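Local structure of 450aa long hypothetical fmu protein (Pyrococcus horikoshii, 2YXL) at residues P339-G344 / W354-D359; T389-I392 / E396-K399. The protein probably methylates cytosine in RNA at carbon 5, using S-adenosyl-L-methionine bound in a Rossmann-like class I methyltransferase domain. All blocks are in the same frame, centred on the assembly; numbering follows the deposited sequence.

Contact 1: P339-G344 / W354-D359; sequences PCTSSG and WRLRED. With SFG (sinefungin), chain B.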
ATOM      1  N   PRO A 339       6.792   2.571  10.809  1.00 33.22           N
ATOM      2  CA  PRO A 339       7.308   2.447   9.452  1.00 33.55           C
ATOM      3  C   PRO A 339       7.879   1.047   9.285  1.00 34.01           C
ATOM      4  O   PRO A 339       8.549   0.543  10.191  1.00 34.01           O
ATOM      5  CB  PRO A 339       8.427   3.500   9.398  1.00 33.41           C
ATOM      6  CG  PRO A 339       8.720   3.839  10.820  1.00 33.19           C
ATOM      7  CD  PRO A 339       7.416   3.698  11.524  1.00 33.19           C
ATOM      8  N   CYS A 340       7.589   0.411   8.157  1.00 34.64           N
ATOM      9  CA  CYS A 340       7.963  -0.982   7.963  1.00 35.29           C
ATOM     10  C   CYS A 340       8.203  -1.308   6.496  1.00 35.61           C
ATOM     11  O   CYS A 340       8.123  -0.428   5.638  1.00 35.67           O
ATOM     12  CB  CYS A 340       6.894  -1.904   8.561  1.00 35.42           C
ATOM     13  SG  CYS A 340       5.302  -1.840   7.724  1.00 36.02           S
ATOM     14  N   THR A 341       8.498  -2.578   6.224  1.00 36.15           N
ATOM     15  CA  THR A 341       8.766  -3.060   4.867  1.00 36.63           C
ATOM     16  C   THR A 341       7.543  -3.024   3.948  1.00 36.95           C
ATOM     17  O   THR A 341       7.690  -2.944   2.727  1.00 37.17           O
ATOM     18  CB  THR A 341       9.313  -4.504   4.875  1.00 36.70           C
ATOM     19  OG1 THR A 341       8.443  -5.350   5.643  1.00 36.38           O
ATOM     20  CG2 THR A 341      10.729  -4.542   5.443  1.00 36.63           C
ATOM     21  N   SER A 342       6.351  -3.094   4.541  1.00 37.23           N
ATOM     22  CA  SER A 342       5.073  -3.132   3.807  1.00 37.56           C
ATOM     23  C   SER A 342       4.808  -4.459   3.087  1.00 37.30           C
ATOM     24  O   SER A 342       3.933  -4.531   2.223  1.00 37.51           O
ATOM     25  CB  SER A 342       4.944  -1.949   2.831  1.00 37.68           C
ATOM     26  OG  SER A 342       4.469  -0.786   3.487  1.00 38.82           O
ATOM     27  N   SER A 343       5.551  -5.504   3.454  1.00 36.99           N
ATOM     28  CA  SER A 343       5.462  -6.814   2.793  1.00 36.62           C
ATOM     29  C   SER A 343       4.050  -7.406   2.792  1.00 36.49           C
ATOM     30  O   SER A 343       3.689  -8.170   1.895  1.00 36.60           O
ATOM     31  CB  SER A 343       6.434  -7.803   3.434  1.00 36.50           C
ATOM     32  OG  SER A 343       6.195  -7.912   4.827  1.00 36.78           O
ATOM     33  N   GLY A 344       3.259  -7.050   3.799  1.00 36.06           N
ATOM     34  CA  GLY A 344       1.874  -7.493   3.878  1.00 35.69           C
ATOM     35  C   GLY A 344       0.947  -6.807   2.891  1.00 35.23           C
ATOM     36  O   GLY A 344      -0.208  -7.208   2.743  1.00 35.18           O
ATOM     37  N   TRP A 354       9.081  -6.636  -5.519  1.00 35.52           N
ATOM     38  CA  TRP A 354      10.313  -6.562  -6.300  1.00 36.34           C
ATOM     39  C   TRP A 354      11.294  -5.506  -5.783  1.00 37.32           C
ATOM     40  O   TRP A 354      12.502  -5.628  -5.983  1.00 37.28           O
ATOM     41  CB  TRP A 354       9.994  -6.329  -7.781  1.00 35.82           C
ATOM     42  CG  TRP A 354       9.138  -7.409  -8.359  1.00 35.57           C
ATOM     43  CD1 TRP A 354       7.813  -7.322  -8.683  1.00 35.04           C
ATOM     44  CD2 TRP A 354       9.533  -8.755  -8.649  1.00 34.97           C
ATOM     45  NE1 TRP A 354       7.363  -8.524  -9.167  1.00 34.51           N
ATOM     46  CE2 TRP A 354       8.396  -9.423  -9.157  1.00 34.67           C
ATOM     47  CE3 TRP A 354      10.739  -9.461  -8.535  1.00 34.69           C
ATOM     48  CZ2 TRP A 354       8.429 -10.761  -9.555  1.00 34.80           C
ATOM     49  CZ3 TRP A 354      10.771 -10.793  -8.930  1.00 35.09           C
ATOM     50  CH2 TRP A 354       9.620 -11.429  -9.433  1.00 35.13           C
ATOM     51  N   ARG A 355      10.771  -4.480  -5.116  1.00 38.72           N
ATOM     52  CA  ARG A 355      11.598  -3.380  -4.612  1.00 40.12           C
ATOM     53  C   ARG A 355      12.157  -3.651  -3.215  1.00 40.71           C
ATOM     54  O   ARG A 355      13.117  -3.006  -2.793  1.00 40.87           O
ATOM     55  CB  ARG A 355      10.826  -2.051  -4.628  1.00 40.33           C
ATOM     56  CG  ARG A 355      10.066  -1.768  -5.933  1.00 41.58           C
ATOM     57  CD  ARG A 355      10.497  -0.451  -6.583  1.00 43.48           C
ATOM     58  NE  ARG A 355      10.412   0.701  -5.680  1.00 44.10           N
ATOM     59  CZ  ARG A 355      10.854   1.924  -5.972  1.00 44.27           C
ATOM     60  NH1 ARG A 355      10.731   2.899  -5.081  1.00 44.74           N
ATOM     61  NH2 ARG A 355      11.419   2.182  -7.149  1.00 43.41           N
ATOM     62  N   LEU A 356      11.560  -4.612  -2.511  1.00 41.56           N
ATOM     63  CA  LEU A 356      11.984  -4.979  -1.159  1.00 42.36           C
ATOM     64  C   LEU A 356      13.332  -5.687  -1.097  1.00 42.88           C
ATOM     65  O   LEU A 356      13.646  -6.527  -1.941  1.00 42.89           O
ATOM     66  CB  LEU A 356      10.929  -5.845  -0.466  1.00 42.41           C
ATOM     67  CG  LEU A 356       9.959  -5.126   0.469  1.00 43.15           C
ATOM     68  CD1 LEU A 356       8.983  -6.123   1.074  1.00 43.56           C
ATOM     69  CD2 LEU A 356      10.720  -4.374   1.562  1.00 44.05           C
ATOM     70  N   ARG A 357      14.103  -5.340  -0.068  1.00 43.60           N
ATOM     71  CA  ARG A 357      15.434  -5.891   0.179  1.00 44.10           C
ATOM     72  C   ARG A 357      15.507  -6.491   1.599  1.00 44.60           C
ATOM     73  O   ARG A 357      14.586  -6.309   2.394  1.00 44.93           O
ATOM     74  CB  ARG A 357      16.478  -4.792  -0.014  1.00 44.04           C
ATOM     75  CG  ARG A 357      16.586  -4.237  -1.428  1.00 43.96           C
ATOM     76  CD  ARG A 357      17.306  -2.892  -1.434  1.00 43.69           C
ATOM     77  NE  ARG A 357      18.598  -2.947  -0.747  1.00 43.47           N
ATOM     78  CZ  ARG A 357      19.753  -3.261  -1.328  1.00 43.11           C
ATOM     79  NH1 ARG A 357      20.867  -3.285  -0.612  1.00 43.03           N
ATOM     80  NH2 ARG A 357      19.800  -3.552  -2.621  1.00 43.15           N
ATOM     81  N   GLU A 358      16.620  -7.147   1.933  1.00 45.25           N
ATOM     82  CA  GLU A 358      16.670  -8.104   3.063  1.00 45.82           C
ATOM     83  C   GLU A 358      16.914  -7.737   4.571  1.00 46.10           C
ATOM     84  O   GLU A 358      16.385  -8.463   5.407  1.00 46.37           O
ATOM     85  CB  GLU A 358      17.495  -9.341   2.674  1.00 45.93           C
ATOM     86  CG  GLU A 358      17.018 -10.626   3.355  1.00 46.53           C
ATOM     87  CD  GLU A 358      16.926 -11.817   2.415  1.00 47.28           C
ATOM     88  OE1 GLU A 358      16.138 -12.739   2.714  1.00 47.46           O
ATOM     89  OE2 GLU A 358      17.633 -11.838   1.383  1.00 47.68           O
ATOM     90  N   ASP A 359      17.680  -6.716   4.995  1.00 46.38           N
ATOM     91  CA  ASP A 359      18.522  -5.777   4.242  1.00 46.56           C
ATOM     92  C   ASP A 359      17.803  -5.063   3.104  1.00 46.60           C
ATOM     93  O   ASP A 359      18.242  -5.172   1.957  1.00 46.73           O
ATOM     94  CB  ASP A 359      19.805  -6.467   3.751  1.00 46.65           C
ATOM     95  CG  ASP A 359      20.774  -5.507   3.077  1.00 46.93           C
ATOM     96  OD1 ASP A 359      21.543  -5.960   2.200  1.00 47.31           O
ATOM     97  OD2 ASP A 359      20.761  -4.302   3.412  1.00 47.23           O
TER
HETATM   98  N   SFG B5748      -0.108   5.397  10.688  1.00 75.25           N
HETATM   99  CA  SFG B5748      -0.178   5.961   9.328  1.00 75.30           C
HETATM  100  C   SFG B5748      -1.624   5.885   8.797  1.00 75.22           C
HETATM  101  O   SFG B5748      -1.948   6.690   7.899  1.00 75.22           O
HETATM  102  OXT SFG B5748      -2.383   5.033   9.308  1.00 75.15           O
HETATM  103  CB  SFG B5748       0.807   5.229   8.396  1.00 75.33           C
HETATM  104  CG  SFG B5748       2.265   5.466   8.830  1.00 75.63           C
HETATM  105  CD  SFG B5748       3.287   4.826   7.877  1.00 76.08           C
HETATM  106  NE  SFG B5748       3.109   3.368   7.903  1.00 76.02           N
HETATM  107  C5' SFG B5748       4.745   5.119   8.295  1.00 77.17           C
HETATM  108  C4' SFG B5748       5.063   6.619   8.519  1.00 77.98           C
HETATM  109  O4' SFG B5748       6.138   6.659   9.486  1.00 78.53           O
HETATM  110  C3' SFG B5748       5.604   7.344   7.273  1.00 78.30           C
HETATM  111  O3' SFG B5748       4.739   8.448   6.970  1.00 77.81           O
HETATM  112  C2' SFG B5748       6.994   7.844   7.694  1.00 78.74           C
HETATM  113  O2' SFG B5748       7.244   9.167   7.203  1.00 78.56           O
HETATM  114  C1' SFG B5748       6.859   7.876   9.213  1.00 79.37           C
HETATM  115  N9  SFG B5748       8.151   7.830   9.958  1.00 79.66           N
HETATM  116  C8  SFG B5748       9.189   7.029   9.707  1.00 79.80           C
HETATM  117  N7  SFG B5748      10.161   7.262  10.591  1.00 79.87           N
HETATM  118  C5  SFG B5748       9.740   8.221  11.411  1.00 79.96           C
HETATM  119  C6  SFG B5748      10.305   8.871  12.506  1.00 79.83           C
HETATM  120  N6  SFG B5748      11.530   8.560  12.926  1.00 79.71           N
HETATM  121  N1  SFG B5748       9.593   9.822  13.137  1.00 79.73           N
HETATM  122  C2  SFG B5748       8.371  10.141  12.728  1.00 79.81           C
HETATM  123  N3  SFG B5748       7.807   9.540  11.687  1.00 79.86           N
HETATM  124  C4  SFG B5748       8.463   8.579  11.013  1.00 79.86           C
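L356 fills the angle between T341 and S343 with its two methyl branches, and this apolar wedge is what joins 339-344 to 354-359. CD2 does most of the work: it lies 3.5 Å from the backbone oxygen O of T341 and 3.6 Å from CB of T341, with the two side chains crossing at about a right angle. CD1 also lies beside T341 O, and extends to CB of S343 at 3.9 Å. Only 132 Å² is buried in all, so the join is small, but the three residues that make it are all buried.

The hydroxyls turn from the leucine to polar partners in the second loop, sharing S391 OG: OG1 of T341 also bonds E396, and OG of S343 also bonds I392 N. With OG1 of T341 set between the backbone N and the carbonyl carbon (chi1 52°), CB and CG2 are left to meet the leucine. These bonds to residues of 389-392 and 396-399 are consistent with the hydroxyls fixing the carbons that L356 packs against.

At the other end of 339-344, P339 lines the sinefungin pocket. Its CG comes 3.4 Å from C8 of sinefungin, and its CB lies 3.9 Å from the ribose oxygen O4' of the ligand. The Pro-Cys pair here corresponds to motif IV of RNA cytosine-5 methyltransferases. After it the chain turns, with a weak bond of 3.6 Å from S342 N to SG of C340.

In the fold, the loop follows strand 331-337, and L356 is the first residue to leave helical geometry after helix 352-355. Helix 361-376 touches P339 through L367 and L371 and T341 through I361, while W160 of helix 159-169 packs on L356.

Contact 2: T389-I392 / E396-K399; sequences TCSI and ENEK
S391 and E396 face each other across the short turn, and the serine hydroxyl donates to the carboxylate: S391 OG lies 2.7 Å from OE2 of E396. The approach is from above the carboxylate plane, 65° out of it, so the serine sits over the group. Two orientations bring them together. S391 holds OG opposite its backbone N (chi1 169°), and the E396 chain runs extended beyond CG, placing CD 3.7 Å from CB of S391.

The carboxylate has further partners, among them Q368 NE2 at OE1. An alanine in place of E396 would probably leave the hydroxyls of S391 and T341 without their shared acceptor and Q368 without its mate.

N397, beside it, crosses T389 at a slant. Its CG lies about equally near two oxygens, 3.6 Å from OG1 of T389 and 3.9 Å from the backbone O of S391. On the first segment, T389 OG1 accepts from S391 N at 3.2 Å, with an N-H...O angle of 149°. This is an ST turn, and it bends the chain around C390, whose CB points away from 396-399.

The Thr-Cys-Ser sequence that precedes helix 398-407 is motif VI of RNA cytosine-5 methyltransferases, and C390 is the predicted nucleophile of this site.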
ATOM      1  N   THR A 389       2.439  -3.150  12.477  1.00 31.74           N
ATOM      2  CA  THR A 389       3.055  -2.983  11.166  1.00 32.76           C
ATOM      3  C   THR A 389       2.139  -3.622  10.124  1.00 33.26           C
ATOM      4  O   THR A 389       1.273  -4.440  10.458  1.00 33.27           O
ATOM      5  CB  THR A 389       4.441  -3.668  11.066  1.00 32.92           C
ATOM      6  OG1 THR A 389       4.271  -5.090  10.981  1.00 33.50           O
ATOM      7  CG2 THR A 389       5.335  -3.317  12.260  1.00 33.09           C
ATOM      8  N   CYS A 390       2.326  -3.243   8.865  1.00 33.80           N
ATOM      9  CA  CYS A 390       1.703  -3.972   7.768  1.00 34.48           C
ATOM     10  C   CYS A 390       2.764  -4.833   7.085  1.00 34.38           C
ATOM     11  O   CYS A 390       2.884  -4.860   5.863  1.00 34.54           O
ATOM     12  CB  CYS A 390       1.004  -3.025   6.793  1.00 34.55           C
ATOM     13  SG  CYS A 390       2.013  -1.643   6.279  1.00 36.85           S
ATOM     14  N   SER A 391       3.537  -5.530   7.913  1.00 34.53           N
ATOM     15  CA  SER A 391       4.579  -6.439   7.459  1.00 34.49           C
ATOM     16  C   SER A 391       4.265  -7.850   7.940  1.00 34.61           C
ATOM     17  O   SER A 391       3.632  -8.031   8.979  1.00 34.39           O
ATOM     18  CB  SER A 391       5.942  -5.991   7.992  1.00 34.35           C
ATOM     19  OG  SER A 391       6.928  -6.987   7.775  1.00 34.07           O
ATOM     20  N   ILE A 392       4.713  -8.846   7.181  1.00 34.82           N
ATOM     21  CA  ILE A 392       4.484 -10.243   7.542  1.00 35.13           C
ATOM     22  C   ILE A 392       5.710 -10.895   8.181  1.00 35.18           C
ATOM     23  O   ILE A 392       5.643 -12.040   8.633  1.00 35.28           O
ATOM     24  CB  ILE A 392       4.018 -11.087   6.332  1.00 35.21           C
ATOM     25  CG1 ILE A 392       5.020 -10.979   5.179  1.00 35.40           C
ATOM     26  CG2 ILE A 392       2.603 -10.667   5.907  1.00 35.48           C
ATOM     27  CD1 ILE A 392       5.019 -12.169   4.236  1.00 36.24           C
ATOM     28  N   GLU A 396      10.213  -7.881  12.168  1.00 35.78           N
ATOM     29  CA  GLU A 396       9.602  -6.585  12.432  1.00 35.52           C
ATOM     30  C   GLU A 396       8.496  -6.680  13.472  1.00 35.33           C
ATOM     31  O   GLU A 396       8.041  -5.665  14.004  1.00 35.09           O
ATOM     32  CB  GLU A 396       9.032  -6.009  11.140  1.00 35.63           C
ATOM     33  CG  GLU A 396      10.073  -5.466  10.189  1.00 36.03           C
ATOM     34  CD  GLU A 396       9.499  -5.205   8.817  1.00 36.87           C
ATOM     35  OE1 GLU A 396       9.071  -4.062   8.562  1.00 36.79           O
ATOM     36  OE2 GLU A 396       9.459  -6.149   7.997  1.00 37.27           O
ATOM     37  N   ASN A 397       8.076  -7.909  13.762  1.00 35.17           N
ATOM     38  CA  ASN A 397       6.889  -8.156  14.566  1.00 35.00           C
ATOM     39  C   ASN A 397       7.163  -8.871  15.891  1.00 35.01           C
ATOM     40  O   ASN A 397       7.480  -8.220  16.890  1.00 34.94           O
ATOM     41  CB  ASN A 397       5.848  -8.911  13.734  1.00 34.98           C
ATOM     42  CG  ASN A 397       5.391  -8.128  12.512  1.00 34.83           C
ATOM     43  OD1 ASN A 397       5.102  -8.707  11.467  1.00 34.71           O
ATOM     44  ND2 ASN A 397       5.320  -6.808  12.641  1.00 34.63           N
ATOM     45  N   GLU A 398       7.040 -10.200  15.891  1.00 34.96           N
ATOM     46  CA  GLU A 398       7.188 -11.011  17.107  1.00 34.89           C
ATOM     47  C   GLU A 398       8.565 -10.869  17.755  1.00 34.79           C
ATOM     48  O   GLU A 398       8.684 -10.875  18.982  1.00 34.79           O
ATOM     49  CB  GLU A 398       6.884 -12.488  16.823  1.00 34.90           C
ATOM     50  CG  GLU A 398       5.396 -12.812  16.651  1.00 34.94           C
ATOM     51  CD  GLU A 398       4.893 -12.651  15.218  1.00 35.03           C
ATOM     52  OE1 GLU A 398       3.747 -13.064  14.945  1.00 34.84           O
ATOM     53  OE2 GLU A 398       5.633 -12.121  14.364  1.00 34.82           O
ATOM     54  N   LYS A 399       9.593 -10.736  16.919  1.00 34.72           N
ATOM     55  CA  LYS A 399      10.968 -10.530  17.371  1.00 34.72           C
ATOM     56  C   LYS A 399      11.115  -9.199  18.110  1.00 34.55           C
ATOM     57  O   LYS A 399      11.751  -9.140  19.163  1.00 34.68           O
ATOM     58  CB  LYS A 399      11.923 -10.591  16.175  1.00 34.80           C
ATOM     59  CG  LYS A 399      13.392 -10.365  16.492  1.00 35.27           C
ATOM     60  CD  LYS A 399      14.172 -10.200  15.200  1.00 36.29           C
ATOM     61  CE  LYS A 399      15.668 -10.300  15.414  1.00 36.50           C
ATOM     62  NZ  LYS A 399      16.377 -10.473  14.116  1.00 37.13           N
TER

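Overall arrangement
From the N terminus, strand 331-337 leads into contact 1, which closes the loop between 339-344 and the end of helix 352-355, with nine residues between its segments. Helix 361-376 and strand 383-389 follow. Contact 2 then closes a tighter turn, only three residues between its segments, leading into helix 398-407. The two are in series, neither nesting nor crossing, yet their centres are 11 Å apart because strands 331-337 and 383-389 are parallel neighbours in the sheet. They meet directly: C340 SG packs 3.5 Å from C390 N, bringing motifs IV and VI together near the sinefungin pocket.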